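PDB 6DR3: penicillin-binding protein activator LpoA from Escherichia coli, which is essential for the function of penicillin-binding protein 1A in peptidoglycan synthesis and stimulates its transpeptidase activity in vitro. Local coordinates for residues 36-41 against 66-71. Sequence-based numbering, arbitrary orientation.
Sequences WQLLAI and DAQRRE
Glu-71 OE2 is held by several groups: a bridging water donates to it at 2.6 Å, Arg-108 forms a salt bridge with it, and Arg-42 makes a long, weak ion pair. The same water donates weakly to Leu-38 O, 2.8 Å away, and so ties the carboxylate to the backbone of the other helix. With OE1 accepting from Gln-105, both carboxylate oxygens of this buried side chain are satisfied, and the nearby arginine would be expected to favour its charged form. A glutamate suits the place because its chain is long enough to carry the charge toward these partners while its CG lies 4.3 Å from Leu-38 CD1. Leu-38 CD1 also lies 3.9 Å from Gln-68 CB, with Gln-68 CG and the backbone Gln-68 O about as near. Leu-38 points at the facing helix, and its CG, anti to the carbonyl carbon (chi1 -71°), sends the branch across Gln-68 at about a right angle. A branched apolar side chain fits this buried spot, meeting aliphatic carbons of both neighbours and Leu-75. Gln-68 suits it too, its extended chain carrying the amide onward to bond Asn-35 through NE2. In this amino-terminal domain of LpoA, built of TPR-like motifs, the contact joins helix 30-47 to helix 66-82. Ile-41 also packs on Leu-75, Ala-40 and Ile-41 meet Leu-56 of helix 50-58, and Leu-39 and Ala-40 lean on helix 18-25.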
loop_
_atom_site.group_PDB
_atom_site.type_symbol
_atom_site.label_atom_id
_atom_site.label_comp_id
_atom_site.label_asym_id
_atom_site.label_seq_id
_atom_site.Cartn_x
_atom_site.Cartn_y
_atom_site.Cartn_z
ATOM N N TRP A 36 19.010 13.449 -0.750
ATOM C CA TRP A 36 18.370 14.032 0.425
ATOM C C TRP A 36 17.147 14.846 0.028
ATOM O O TRP A 36 16.119 14.818 0.716
ATOM C CB TRP A 36 19.359 14.906 1.196
ATOM C CG TRP A 36 20.422 14.150 1.954
ATOM C CD1 TRP A 36 21.773 14.301 1.837
ATOM C CD2 TRP A 36 20.219 13.136 2.949
ATOM N NE1 TRP A 36 22.423 13.448 2.694
ATOM C CE2 TRP A 36 21.492 12.719 3.386
ATOM C CE3 TRP A 36 19.084 12.540 3.510
ATOM C CZ2 TRP A 36 21.664 11.736 4.358
ATOM C CZ3 TRP A 36 19.258 11.562 4.477
ATOM C CH2 TRP A 36 20.538 11.170 4.891
ATOM N N GLN A 37 17.239 15.577 -1.086
ATOM C CA GLN A 37 16.113 16.382 -1.543
ATOM C C GLN A 37 14.920 15.505 -1.898
ATOM O O GLN A 37 13.780 15.817 -1.534
ATOM C CB GLN A 37 16.537 17.232 -2.742
ATOM C CG GLN A 37 15.463 18.179 -3.244
ATOM C CD GLN A 37 15.983 19.119 -4.311
ATOM O OE1 GLN A 37 17.177 19.138 -4.607
ATOM N NE2 GLN A 37 15.088 19.903 -4.899
ATOM N N LEU A 38 15.162 14.400 -2.608
ATOM C CA LEU A 38 14.081 13.473 -2.925
ATOM C C LEU A 38 13.446 12.919 -1.658
ATOM O O LEU A 38 12.227 12.722 -1.599
ATOM C CB LEU A 38 14.606 12.335 -3.798
ATOM C CG LEU A 38 14.961 12.697 -5.242
ATOM C CD1 LEU A 38 15.780 11.586 -5.872
ATOM C CD2 LEU A 38 13.701 12.959 -6.055
ATOM N N LEU A 39 14.259 12.658 -0.632
ATOM C CA LEU A 39 13.725 12.132 0.619
ATOM C C LEU A 39 12.920 13.191 1.362
ATOM O O LEU A 39 11.871 12.887 1.943
ATOM C CB LEU A 39 14.866 11.607 1.488
ATOM C CG LEU A 39 15.408 10.241 1.058
ATOM C CD1 LEU A 39 16.827 10.025 1.564
ATOM C CD2 LEU A 39 14.488 9.143 1.566
ATOM N N ALA A 40 13.391 14.440 1.352
ATOM C CA ALA A 40 12.629 15.523 1.964
ATOM C C ALA A 40 11.249 15.642 1.333
ATOM O O ALA A 40 10.247 15.805 2.038
ATOM C CB ALA A 40 13.391 16.841 1.834
ATOM N N ILE A 41 11.177 15.563 0.003
ATOM C CA ILE A 41 9.887 15.600 -0.683
ATOM C C ILE A 41 8.995 14.471 -0.183
ATOM O O ILE A 41 7.818 14.676 0.134
ATOM C CB ILE A 41 10.093 15.523 -2.207
ATOM C CG1 ILE A 41 10.918 16.714 -2.697
ATOM C CG2 ILE A 41 8.750 15.480 -2.939
ATOM C CD1 ILE A 41 11.503 16.524 -4.078
ATOM N N ASP A 66 19.031 7.645 -13.552
ATOM C CA ASP A 66 17.826 6.852 -13.784
ATOM C C ASP A 66 17.131 6.508 -12.475
ATOM O O ASP A 66 15.898 6.566 -12.384
ATOM C CB ASP A 66 18.168 5.579 -14.556
ATOM C CG ASP A 66 18.816 5.868 -15.894
ATOM O OD1 ASP A 66 19.498 6.908 -16.009
ATOM O OD2 ASP A 66 18.636 5.062 -16.832
ATOM N N ALA A 67 17.901 6.149 -11.447
ATOM C CA ALA A 67 17.302 5.823 -10.157
ATOM C C ALA A 67 16.605 7.037 -9.555
ATOM O O ALA A 67 15.503 6.922 -9.002
ATOM C CB ALA A 67 18.372 5.287 -9.206
ATOM N N GLN A 68 17.226 8.214 -9.660
ATOM C CA GLN A 68 16.620 9.422 -9.111
ATOM C C GLN A 68 15.386 9.840 -9.899
ATOM O O GLN A 68 14.439 10.382 -9.321
ATOM C CB GLN A 68 17.646 10.556 -9.090
ATOM C CG GLN A 68 18.798 10.322 -8.125
ATOM C CD GLN A 68 19.960 11.270 -8.353
ATOM O OE1 GLN A 68 20.161 11.765 -9.460
ATOM N NE2 GLN A 68 20.728 11.528 -7.301
ATOM N N ARG A 69 15.373 9.600 -11.213
ATOM C CA ARG A 69 14.212 9.979 -12.011
ATOM C C ARG A 69 13.027 9.066 -11.729
ATOM O O ARG A 69 11.881 9.527 -11.679
ATOM C CB ARG A 69 14.561 9.962 -13.499
ATOM C CG ARG A 69 13.443 10.502 -14.385
ATOM C CD ARG A 69 13.894 10.717 -15.820
ATOM N NE ARG A 69 15.058 11.593 -15.902
ATOM C CZ ARG A 69 15.020 12.913 -15.739
ATOM N NH1 ARG A 69 13.875 13.524 -15.475
ATOM N NH2 ARG A 69 16.136 13.623 -15.832
ATOM N N ARG A 70 13.278 7.767 -11.543
ATOM C CA ARG A 70 12.194 6.856 -11.195
ATOM C C ARG A 70 11.556 7.251 -9.869
ATOM O O ARG A 70 10.327 7.224 -9.730
ATOM C CB ARG A 70 12.709 5.417 -11.145
ATOM C CG ARG A 70 12.812 4.765 -12.520
ATOM C CD ARG A 70 13.107 3.272 -12.440
ATOM N NE ARG A 70 14.536 2.985 -12.312
ATOM C CZ ARG A 70 15.383 2.911 -13.336
ATOM N NH1 ARG A 70 14.960 3.111 -14.579
ATOM N NH2 ARG A 70 16.664 2.640 -13.118
ATOM N N GLU A 71 12.373 7.634 -8.886
ATOM C CA GLU A 71 11.824 8.120 -7.625
ATOM C C GLU A 71 11.029 9.404 -7.834
ATOM O O GLU A 71 9.992 9.610 -7.194
ATOM C CB GLU A 71 12.949 8.339 -6.612
ATOM C CG GLU A 71 12.501 8.934 -5.287
ATOM C CD GLU A 71 11.521 8.045 -4.544
ATOM O OE1 GLU A 71 11.546 6.815 -4.761
ATOM O OE2 GLU A 71 10.727 8.579 -3.742
HETATM O O HOH W 1 12.043 9.961 -1.985
#